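Local coordinates for H127A/Y244A mutant of alginate lyase AlyC3 in complex with dimannuronate (Psychromonas sp., PDB 7C8F), which probably cleaves alginate by beta-elimination as a polysaccharide lyase of family PL7, and is caught here with dimannuronate bound, at residues L24-E35 with K72-H83; E13-Q21 with V60-V68. All coordinates share one frame; numbering follows the deposited sequence. Where two conformers were deposited one is given.

Contact 1: L24-E35 with K72-H83; sequences LTESELQISDAE and KNDHLRNEVRVH. With BEM (beta-D-mannopyranuronic acid), chain D; MLI (malonate ion), chain F.
His83 meets Glu28 edge-on: NE2 donates to Glu28 OE1 over 2.7 Å, with the oxygen in the imidazole plane. The carboxylate is turned 88° against the ring. Glu28 CG sits between its backbone N and carbonyl carbon (chi1 63°), which carries CB and CG close to His83 NE2 and lets OE1 meet its N-H. Glu28 OE2 accepts from Gln30 NE2 at 3.0 Å, which helps hold the carboxylate. Gln30 NE2 also donates to malonate O8, as does Arg81 NE at 2.8 Å. Arg81 NH1 donates to malonate O9 in an almost straight bond. The malonate probably comes from the crystallisation liquor.

Strands 27-31 and 77-82 run antiparallel in the larger curved sheet of the PL7 beta-jelly roll. Glu28, Gln30, Glu79 and Arg81 lie on one face. Ile31 and Asn78 lie on the other, where Ile31 CD1 is 3.5 Å from Asn78 OD1, a buried oxygen with no polar partner in the model; Asn78 ND2 is bonded to Lys70 O.

Further along, Arg77 NH1 reaches mannuronate O6A at 3.3 Å. Glu79 positions this guanidinium side-on, with OE1 taking NE and OE2 taking NH2. Lys239 also pairs with Glu79 OE1. Arg77 N donates to Ser32 OG, which is also bonded to Asn40 O.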
loop_
_atom_site.group_PDB
_atom_site.type_symbol
_atom_site.label_atom_id
_atom_site.label_comp_id
_atom_site.label_asym_id
_atom_site.label_seq_id
_atom_site.Cartn_x
_atom_site.Cartn_y
_atom_site.Cartn_z
ATOM N N LEU B 24 29.286 -5.550 4.916
ATOM C CA LEU B 24 29.466 -4.371 5.753
ATOM C C LEU B 24 29.431 -3.082 4.926
ATOM O O LEU B 24 28.802 -2.104 5.336
ATOM C CB LEU B 24 30.761 -4.482 6.564
ATOM C CG LEU B 24 30.752 -5.674 7.537
ATOM C CD1 LEU B 24 32.105 -5.710 8.268
ATOM C CD2 LEU B 24 29.621 -5.554 8.525
ATOM N N THR B 25 30.044 -3.049 3.762
ATOM C CA THR B 25 30.020 -1.826 2.954
ATOM C C THR B 25 28.640 -1.469 2.457
ATOM O O THR B 25 28.376 -0.381 2.120
ATOM C CB THR B 25 30.949 -1.889 1.725
ATOM O OG1 THR B 25 30.584 -2.952 0.859
ATOM C CG2 THR B 25 32.378 -2.048 2.149
ATOM N N GLU B 26 27.774 -2.448 2.456
ATOM C CA GLU B 26 26.403 -2.279 2.006
ATOM C C GLU B 26 25.419 -1.977 3.128
ATOM O O GLU B 26 24.259 -1.872 2.905
ATOM C CB GLU B 26 25.950 -3.566 1.311
ATOM C CG GLU B 26 26.621 -3.863 -0.033
ATOM C CD GLU B 26 26.137 -2.960 -1.129
ATOM O OE1 GLU B 26 24.939 -2.828 -1.272
ATOM O OE2 GLU B 26 26.944 -2.378 -1.837
ATOM N N SER B 27 25.944 -1.834 4.324
ATOM C CA SER B 27 25.129 -1.670 5.501
ATOM C C SER B 27 25.558 -0.632 6.508
ATOM O O SER B 27 26.541 0.019 6.348
ATOM C CB SER B 27 25.121 -3.001 6.286
ATOM O OG SER B 27 24.855 -4.117 5.496
ATOM N N GLU B 28 24.761 -0.523 7.554
ATOM C CA GLU B 28 25.061 0.273 8.725
ATOM C C GLU B 28 24.833 -0.609 9.945
ATOM O O GLU B 28 24.241 -1.610 9.813
ATOM C CB GLU B 28 24.264 1.573 8.822
ATOM C CG GLU B 28 22.771 1.415 8.950
ATOM C CD GLU B 28 22.068 2.747 8.884
ATOM O OE1 GLU B 28 22.378 3.521 7.995
ATOM O OE2 GLU B 28 21.232 2.973 9.736
ATOM N N LEU B 29 25.325 -0.203 11.102
ATOM C CA LEU B 29 25.137 -0.928 12.353
ATOM C C LEU B 29 24.100 -0.190 13.185
ATOM O O LEU B 29 24.221 1.020 13.404
ATOM C CB LEU B 29 26.450 -1.024 13.136
ATOM C CG LEU B 29 26.357 -1.793 14.456
ATOM C CD1 LEU B 29 26.071 -3.284 14.222
ATOM C CD2 LEU B 29 27.640 -1.617 15.268
ATOM N N GLN B 30 23.060 -0.905 13.601
ATOM C CA GLN B 30 22.000 -0.360 14.443
ATOM C C GLN B 30 22.052 -1.152 15.738
ATOM O O GLN B 30 21.720 -2.342 15.762
ATOM C CB GLN B 30 20.636 -0.486 13.752
ATOM C CG GLN B 30 20.611 0.206 12.383
ATOM C CD GLN B 30 19.241 0.254 11.722
ATOM O OE1 GLN B 30 18.313 -0.472 12.101
ATOM N NE2 GLN B 30 19.114 1.120 10.717
ATOM N N ILE B 31 22.556 -0.521 16.778
ATOM C CA ILE B 31 22.806 -1.197 18.025
ATOM C C ILE B 31 22.374 -0.422 19.253
ATOM O O ILE B 31 22.585 0.727 19.347
ATOM C CB ILE B 31 24.308 -1.541 18.097
ATOM C CG1 ILE B 31 24.679 -2.338 19.332
ATOM C CG2 ILE B 31 25.161 -0.304 17.966
ATOM C CD1 ILE B 31 26.066 -2.866 19.272
ATOM N N SER B 32 21.751 -1.119 20.170
ATOM C CA SER B 32 21.312 -0.539 21.395
ATOM C C SER B 32 22.471 -0.389 22.370
ATOM O O SER B 32 23.400 -1.112 22.335
ATOM C CB SER B 32 20.319 -1.499 22.038
ATOM O OG SER B 32 19.163 -1.653 21.294
ATOM N N ASP B 33 22.342 0.592 23.239
ATOM C CA ASP B 33 23.237 0.790 24.355
ATOM C C ASP B 33 22.531 -0.129 25.365
ATOM O O ASP B 33 21.451 0.118 25.746
ATOM C CB ASP B 33 23.216 2.243 24.801
ATOM C CG ASP B 33 23.920 2.482 26.125
ATOM O OD1 ASP B 33 24.343 1.570 26.779
ATOM O OD2 ASP B 33 23.993 3.636 26.473
ATOM N N ALA B 34 23.192 -1.208 25.718
ATOM C CA ALA B 34 22.583 -2.193 26.607
ATOM C C ALA B 34 22.138 -1.568 27.922
ATOM O O ALA B 34 21.175 -2.040 28.534
ATOM C CB ALA B 34 23.548 -3.354 26.853
ATOM N N GLU B 35 22.808 -0.503 28.366
ATOM C CA GLU B 35 22.471 0.154 29.623
ATOM C C GLU B 35 21.876 1.545 29.424
ATOM O O GLU B 35 21.846 2.353 30.356
ATOM C CB GLU B 35 23.665 0.131 30.576
ATOM C CG GLU B 35 23.934 -1.296 31.036
ATOM C CD GLU B 35 25.160 -1.442 31.889
ATOM O OE1 GLU B 35 25.762 -0.411 32.236
ATOM O OE2 GLU B 35 25.516 -2.597 32.211
ATOM N N LYS B 72 21.921 -7.681 25.485
ATOM C CA LYS B 72 21.141 -7.991 26.674
ATOM C C LYS B 72 19.906 -7.131 26.779
ATOM O O LYS B 72 19.847 -6.063 26.252
ATOM C CB LYS B 72 21.982 -7.894 27.954
ATOM C CG LYS B 72 22.535 -6.541 28.277
ATOM C CD LYS B 72 22.970 -6.482 29.740
ATOM C CE LYS B 72 23.704 -5.200 30.062
ATOM N NZ LYS B 72 23.934 -4.967 31.528
ATOM N N ASN B 73 18.924 -7.653 27.480
ATOM C CA ASN B 73 17.661 -7.020 27.784
ATOM C C ASN B 73 16.597 -7.140 26.729
ATOM O O ASN B 73 16.880 -7.200 25.598
ATOM C CB ASN B 73 17.800 -5.568 28.269
ATOM C CG ASN B 73 18.794 -5.419 29.397
ATOM O OD1 ASN B 73 18.842 -6.197 30.299
ATOM N ND2 ASN B 73 19.573 -4.394 29.331
ATOM N N ASP B 74 15.369 -7.165 27.182
ATOM C CA ASP B 74 14.228 -7.318 26.345
ATOM C C ASP B 74 14.094 -6.151 25.409
ATOM O O ASP B 74 14.279 -5.052 25.808
ATOM C CB ASP B 74 12.984 -7.472 27.216
ATOM C CG ASP B 74 11.817 -8.103 26.502
ATOM O OD1 ASP B 74 12.012 -8.719 25.479
ATOM O OD2 ASP B 74 10.706 -8.008 26.994
ATOM N N HIS B 75 13.797 -6.447 24.146
ATOM C CA HIS B 75 13.519 -5.460 23.104
ATOM C C HIS B 75 14.743 -4.681 22.643
ATOM O O HIS B 75 14.603 -3.744 21.845
ATOM C CB HIS B 75 12.381 -4.509 23.487
ATOM C CG HIS B 75 11.159 -5.218 23.981
ATOM N ND1 HIS B 75 10.642 -5.019 25.243
ATOM C CD2 HIS B 75 10.368 -6.144 23.391
ATOM C CE1 HIS B 75 9.574 -5.782 25.403
ATOM N NE2 HIS B 75 9.386 -6.475 24.294
ATOM N N LEU B 76 15.934 -5.021 23.121
ATOM C CA LEU B 76 17.132 -4.385 22.601
ATOM C C LEU B 76 17.691 -5.207 21.440
ATOM O O LEU B 76 17.388 -6.394 21.280
ATOM C CB LEU B 76 18.176 -4.173 23.703
ATOM C CG LEU B 76 17.775 -3.195 24.819
ATOM C CD1 LEU B 76 18.981 -2.796 25.671
ATOM C CD2 LEU B 76 17.108 -1.949 24.243
ATOM N N ARG B 77 18.492 -4.554 20.605
ATOM C CA ARG B 77 18.906 -5.204 19.370
ATOM C C ARG B 77 20.322 -4.804 19.002
ATOM O O ARG B 77 20.883 -3.832 19.518
ATOM C CB ARG B 77 17.912 -4.941 18.226
ATOM C CG ARG B 77 17.396 -3.516 18.121
ATOM C CD ARG B 77 16.000 -3.454 17.476
ATOM N NE ARG B 77 15.819 -4.431 16.402
ATOM C CZ ARG B 77 14.821 -5.309 16.346
ATOM N NH1 ARG B 77 13.896 -5.326 17.298
ATOM N NH2 ARG B 77 14.738 -6.165 15.333
ATOM N N ASN B 78 20.887 -5.575 18.076
ATOM C CA ASN B 78 22.248 -5.367 17.598
ATOM C C ASN B 78 22.304 -6.001 16.207
ATOM O O ASN B 78 22.416 -7.224 16.087
ATOM C CB ASN B 78 23.239 -6.011 18.553
ATOM C CG ASN B 78 24.662 -5.937 18.052
ATOM O OD1 ASN B 78 24.949 -5.282 17.052
ATOM N ND2 ASN B 78 25.575 -6.606 18.760
ATOM N N GLU B 79 22.195 -5.175 15.171
ATOM C CA GLU B 79 21.965 -5.699 13.837
ATOM C C GLU B 79 22.704 -4.896 12.787
ATOM O O GLU B 79 22.793 -3.666 12.873
ATOM C CB GLU B 79 20.472 -5.632 13.465
ATOM C CG GLU B 79 19.580 -6.537 14.305
ATOM C CD GLU B 79 18.115 -6.178 14.190
ATOM O OE1 GLU B 79 17.769 -4.973 14.266
ATOM O OE2 GLU B 79 17.309 -7.111 14.017
ATOM N N VAL B 80 23.215 -5.595 11.783
ATOM C CA VAL B 80 23.630 -4.961 10.538
ATOM C C VAL B 80 22.390 -4.783 9.669
ATOM O O VAL B 80 21.617 -5.731 9.471
ATOM C CB VAL B 80 24.691 -5.818 9.830
ATOM C CG1 VAL B 80 24.829 -5.427 8.378
ATOM C CG2 VAL B 80 26.047 -5.700 10.540
ATOM N N ARG B 81 22.190 -3.567 9.159
ATOM C CA ARG B 81 21.017 -3.185 8.377
ATOM C C ARG B 81 21.503 -2.875 6.969
ATOM O O ARG B 81 22.212 -1.883 6.761
ATOM C CB ARG B 81 20.305 -1.987 9.017
ATOM C CG ARG B 81 18.954 -1.604 8.400
ATOM C CD ARG B 81 19.087 -0.661 7.195
ATOM N NE ARG B 81 17.850 0.104 6.982
ATOM C CZ ARG B 81 17.210 0.249 5.826
ATOM N NH1 ARG B 81 16.101 0.997 5.775
ATOM N NH2 ARG B 81 17.680 -0.290 4.703
ATOM N N VAL B 82 21.178 -3.744 6.018
ATOM C CA VAL B 82 21.594 -3.546 4.634
ATOM C C VAL B 82 20.830 -2.359 4.060
ATOM O O VAL B 82 19.606 -2.269 4.183
ATOM C CB VAL B 82 21.385 -4.833 3.815
ATOM C CG1 VAL B 82 21.857 -4.649 2.383
ATOM C CG2 VAL B 82 22.118 -6.022 4.474
ATOM N N HIS B 83 21.559 -1.427 3.432
ATOM C CA HIS B 83 20.984 -0.120 3.104
ATOM C C HIS B 83 19.912 -0.155 2.022
ATOM O O HIS B 83 19.021 0.703 2.026
ATOM C CB HIS B 83 22.093 0.840 2.697
ATOM C CG HIS B 83 22.786 1.457 3.865
ATOM N ND1 HIS B 83 24.158 1.576 3.947
ATOM C CD2 HIS B 83 22.286 2.012 4.995
ATOM C CE1 HIS B 83 24.472 2.188 5.077
ATOM N NE2 HIS B 83 23.356 2.465 5.729
HETATM C C1 BEM D . 10.086 -1.904 15.197
HETATM C C2 BEM D . 8.587 -1.930 14.965
HETATM O O2 BEM D . 8.310 -2.178 13.599
HETATM C C3 BEM D . 7.945 -2.971 15.846
HETATM O O3 BEM D . 6.591 -3.098 15.542
HETATM C C4 BEM D . 8.642 -4.318 15.724
HETATM O O4 BEM D . 8.203 -5.135 16.805
HETATM C C5 BEM D . 10.138 -4.150 15.851
HETATM O O5 BEM D . 10.659 -3.162 14.995
HETATM C C6 BEM D . 10.727 -5.443 15.448
HETATM O O6B BEM D . 11.142 -5.561 14.296
HETATM O O6A BEM D . 10.944 -6.274 16.313
HETATM O O1 BEM D . 10.732 -1.055 14.266
HETATM C C1 MLI F . 14.902 2.281 10.425
HETATM C C2 MLI F . 15.798 3.027 11.372
HETATM C C3 MLI F . 15.620 1.921 9.161
HETATM O O6 MLI F . 15.960 2.572 12.487
HETATM O O7 MLI F . 16.348 4.054 11.045
HETATM O O8 MLI F . 16.635 1.271 9.233
HETATM O O9 MLI F . 15.127 2.316 8.164
HETATM O O HOH W 1 26.074 1.197 2.077
HETATM O O HOH W 2 17.447 -1.865 14.147
HETATM O O HOH W 3 18.983 -2.928 15.535
#

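Contact 2: E13-Q21 with V60-V68; sequences EPANYTQFQ and VDKKSEALV
Tyr17 lays one ring face over Val60. The methyl CG1 of Val60 stands 3.5 Å from the centroid of the Tyr17 ring, only 12° off the ring normal, a well-centred CH-pi contact. Val60 CG1 is anti to the backbone N (chi1 167°), and its other methyl, CG2, turns to Pro14, 3.6 Å from Pro14 CA. Pro14 CG in turn touches Leu67 CD1 at 3.6 Å. Its ring and the Leu67 side chain cross at about a right angle.

Phe20 is covered on both faces. Leu67 CB lies over one, off-centre toward the rim, and Gln19 CG lies over the centre of the other. The backbone oxygen of Glu65 comes to the ring edge, near its plane, 3.4 Å from Phe20 CE2.

These residues join the N-terminal part of the chain to the rim of a beta-sandwich sheet. Residues 14-16 form a 3-10 turn and helix 18-25 follows. Facing them is the connection from strand 58-60, an outermost strand of the seven-stranded sheet, to its neighbour 67-72. Phe58 and Phe255 of this sheet continue the apolar packing at Pro14 and Leu67.

The polar contacts gather at Gln19, Glu65 and the Tyr17 hydroxyl. Gln19 NE2 donates to the anti lone pair of Glu65 OE1 at 2.9 Å in a nearly straight bond. The bend at chi2 (-94°) turns the Gln19 amide to it. One water links Gln19 OE1 to the same carboxylate oxygen, and another joins Gln19 NE2 to Glu65 O. A third links Tyr17 OH, 2.9 Å away, to Lys62 O. Within the connection, Asp61 OD1 accepts from Ser64 N in an Asx motif, and Glu65 N bonds back to Asp61 O.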
loop_
_atom_site.group_PDB
_atom_site.type_symbol
_atom_site.label_atom_id
_atom_site.label_comp_id
_atom_site.label_asym_id
_atom_site.label_seq_id
_atom_site.Cartn_x
_atom_site.Cartn_y
_atom_site.Cartn_z
ATOM N N GLU B 13 38.355 -7.004 14.407
ATOM C CA GLU B 13 37.505 -5.957 13.853
ATOM C C GLU B 13 36.818 -6.489 12.607
ATOM O O GLU B 13 37.506 -6.950 11.685
ATOM C CB GLU B 13 38.332 -4.728 13.503
ATOM C CG GLU B 13 38.976 -4.076 14.722
ATOM C CD GLU B 13 39.762 -2.822 14.385
ATOM O OE1 GLU B 13 39.603 -2.299 13.262
ATOM O OE2 GLU B 13 40.539 -2.360 15.249
ATOM N N PRO B 14 35.474 -6.476 12.544
ATOM C CA PRO B 14 34.778 -7.086 11.395
ATOM C C PRO B 14 35.250 -6.599 10.033
ATOM O O PRO B 14 35.341 -7.396 9.093
ATOM C CB PRO B 14 33.302 -6.758 11.681
ATOM C CG PRO B 14 33.231 -6.764 13.194
ATOM C CD PRO B 14 34.547 -6.133 13.643
ATOM N N ALA B 15 35.559 -5.307 9.901
ATOM C CA ALA B 15 36.008 -4.790 8.615
ATOM C C ALA B 15 37.349 -5.364 8.164
ATOM O O ALA B 15 37.710 -5.197 6.995
ATOM C CB ALA B 15 36.067 -3.265 8.656
ATOM N N ASN B 16 38.066 -6.066 9.031
ATOM C CA ASN B 16 39.337 -6.673 8.654
ATOM C C ASN B 16 39.192 -8.079 8.091
ATOM O O ASN B 16 40.204 -8.714 7.786
ATOM C CB ASN B 16 40.297 -6.701 9.849
ATOM C CG ASN B 16 40.961 -5.366 10.087
ATOM O OD1 ASN B 16 41.064 -4.544 9.175
ATOM N ND2 ASN B 16 41.412 -5.136 11.315
ATOM N N TYR B 17 37.972 -8.594 7.946
ATOM C CA TYR B 17 37.765 -9.962 7.487
ATOM C C TYR B 17 37.089 -9.950 6.129
ATOM O O TYR B 17 35.961 -9.461 5.992
ATOM C CB TYR B 17 36.988 -10.777 8.524
ATOM C CG TYR B 17 37.845 -11.004 9.751
ATOM C CD1 TYR B 17 37.939 -10.040 10.745
ATOM C CD2 TYR B 17 38.602 -12.165 9.887
ATOM C CE1 TYR B 17 38.748 -10.229 11.855
ATOM C CE2 TYR B 17 39.415 -12.358 10.992
ATOM C CZ TYR B 17 39.478 -11.392 11.973
ATOM O OH TYR B 17 40.282 -11.577 13.075
ATOM N N THR B 18 37.787 -10.487 5.123
ATOM C CA THR B 18 37.326 -10.367 3.746
ATOM C C THR B 18 35.944 -10.969 3.552
ATOM O O THR B 18 35.181 -10.488 2.710
ATOM C CB THR B 18 38.318 -11.011 2.771
ATOM O OG1 THR B 18 38.618 -12.346 3.191
ATOM C CG2 THR B 18 39.603 -10.194 2.693
ATOM N N GLN B 19 35.610 -12.024 4.301
ATOM C CA GLN B 19 34.340 -12.704 4.071
ATOM C C GLN B 19 33.153 -11.849 4.486
ATOM O O GLN B 19 32.037 -12.104 4.017
ATOM C CB GLN B 19 34.304 -14.073 4.759
ATOM C CG GLN B 19 34.391 -14.046 6.273
ATOM C CD GLN B 19 35.821 -14.222 6.769
ATOM O OE1 GLN B 19 36.742 -13.559 6.286
ATOM N NE2 GLN B 19 36.011 -15.121 7.731
ATOM N N PHE B 20 33.369 -10.841 5.336
ATOM C CA PHE B 20 32.308 -9.928 5.754
ATOM C C PHE B 20 32.402 -8.543 5.128
ATOM O O PHE B 20 31.463 -7.745 5.267
ATOM C CB PHE B 20 32.292 -9.785 7.279
ATOM C CG PHE B 20 32.241 -11.107 8.009
ATOM C CD1 PHE B 20 31.167 -11.970 7.836
ATOM C CD2 PHE B 20 33.270 -11.492 8.859
ATOM C CE1 PHE B 20 31.125 -13.189 8.487
ATOM C CE2 PHE B 20 33.234 -12.712 9.512
ATOM C CZ PHE B 20 32.155 -13.561 9.331
ATOM N N GLN B 21 33.484 -8.236 4.420
ATOM C CA GLN B 21 33.693 -6.860 3.995
ATOM C C GLN B 21 32.566 -6.361 3.103
ATOM O O GLN B 21 32.107 -5.226 3.254
ATOM C CB GLN B 21 35.059 -6.717 3.325
ATOM C CG GLN B 21 36.157 -6.616 4.376
ATOM C CD GLN B 21 37.544 -6.842 3.831
ATOM O OE1 GLN B 21 37.735 -7.050 2.636
ATOM N NE2 GLN B 21 38.528 -6.808 4.717
ATOM N N VAL B 60 34.656 -9.846 15.565
ATOM C CA VAL B 60 34.974 -11.123 14.951
ATOM C C VAL B 60 35.852 -11.899 15.919
ATOM O O VAL B 60 36.840 -11.364 16.440
ATOM C CB VAL B 60 35.633 -10.963 13.572
ATOM C CG1 VAL B 60 36.233 -12.270 13.132
ATOM C CG2 VAL B 60 34.593 -10.518 12.551
ATOM N N ASP B 61 35.461 -13.138 16.194
ATOM C CA ASP B 61 36.280 -14.014 17.022
ATOM C C ASP B 61 37.521 -14.411 16.236
ATOM O O ASP B 61 37.423 -15.012 15.162
ATOM C CB ASP B 61 35.468 -15.247 17.399
ATOM C CG ASP B 61 36.232 -16.184 18.319
ATOM O OD1 ASP B 61 37.053 -16.967 17.809
ATOM O OD2 ASP B 61 36.009 -16.123 19.541
ATOM N N LYS B 62 38.703 -14.074 16.767
ATOM C CA LYS B 62 39.918 -14.257 15.981
ATOM C C LYS B 62 40.203 -15.727 15.699
ATOM O O LYS B 62 40.793 -16.054 14.663
ATOM C CB LYS B 62 41.110 -13.582 16.663
ATOM C CG LYS B 62 41.088 -12.062 16.597
ATOM C CD LYS B 62 42.435 -11.479 17.016
ATOM C CE LYS B 62 42.541 -10.003 16.681
ATOM N NZ LYS B 62 43.914 -9.482 16.959
ATOM N N LYS B 63 39.780 -16.625 16.586
ATOM C CA LYS B 63 40.071 -18.038 16.379
ATOM C C LYS B 63 39.117 -18.669 15.372
ATOM O O LYS B 63 39.551 -19.363 14.446
ATOM C CB LYS B 63 40.038 -18.785 17.714
ATOM C CG LYS B 63 40.480 -20.232 17.612
ATOM C CD LYS B 63 41.569 -20.546 18.621
ATOM C CE LYS B 63 41.982 -22.003 18.536
ATOM N NZ LYS B 63 40.818 -22.906 18.749
ATOM N N SER B 64 37.810 -18.443 15.535
ATOM C CA SER B 64 36.822 -19.046 14.650
ATOM C C SER B 64 36.516 -18.195 13.426
ATOM O O SER B 64 35.992 -18.725 12.438
ATOM C CB SER B 64 35.511 -19.289 15.410
ATOM O OG SER B 64 34.898 -18.056 15.771
ATOM N N GLU B 65 36.868 -16.910 13.457
ATOM C CA GLU B 65 36.489 -15.930 12.437
ATOM C C GLU B 65 34.981 -15.776 12.298
ATOM O O GLU B 65 34.496 -15.363 11.240
ATOM C CB GLU B 65 37.145 -16.198 11.074
ATOM C CG GLU B 65 38.684 -16.219 11.142
ATOM C CD GLU B 65 39.359 -15.990 9.799
ATOM O OE1 GLU B 65 38.662 -15.753 8.793
ATOM O OE2 GLU B 65 40.606 -16.046 9.748
ATOM N N ALA B 66 34.225 -16.112 13.335
ATOM C CA ALA B 66 32.793 -15.855 13.303
ATOM C C ALA B 66 32.530 -14.395 13.630
ATOM O O ALA B 66 33.180 -13.805 14.501
ATOM C CB ALA B 66 32.058 -16.738 14.313
ATOM N N LEU B 67 31.565 -13.807 12.924
ATOM C CA LEU B 67 31.058 -12.492 13.280
ATOM C C LEU B 67 30.071 -12.662 14.425
ATOM O O LEU B 67 29.053 -13.360 14.282
ATOM C CB LEU B 67 30.391 -11.852 12.064
ATOM C CG LEU B 67 29.796 -10.461 12.270
ATOM C CD1 LEU B 67 30.864 -9.471 12.770
ATOM C CD2 LEU B 67 29.159 -9.966 10.973
ATOM N N VAL B 68 30.364 -12.046 15.563
ATOM C CA VAL B 68 29.620 -12.256 16.799
ATOM C C VAL B 68 28.753 -11.043 17.087
ATOM O O VAL B 68 29.245 -9.910 17.101
ATOM C CB VAL B 68 30.566 -12.528 17.979
ATOM C CG1 VAL B 68 29.766 -12.690 19.270
ATOM C CG2 VAL B 68 31.420 -13.751 17.673
HETATM O O HOH W 4 41.745 -14.081 13.042
HETATM O O HOH W 5 34.023 -16.762 9.063
HETATM O O HOH W 6 39.305 -14.214 6.261
#

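How the contacts relate
Contacts 1 and 2 have centres about 17 Å apart and share helix 18-25, which starts in contact 2 and ends in contact 1. They meet directly where Leu24 CD1 lies 3.7 Å from Pro14 C. The second segments are also neighbours in sequence: strand 67-72, in the seven-stranded sheet, leads through a turn to strand 77-82 in the larger sheet. Only contact 1 reaches the glycan pocket, through Arg77, whose side chain is about 6 Å from the second mannuronate unit. Gln124, Pro139 and Lys170 also bind the mannuronate that Arg77 touches. The centre of contact 2 lies about 19 Å from the centre of the chain, that of contact 1 about 10 Å.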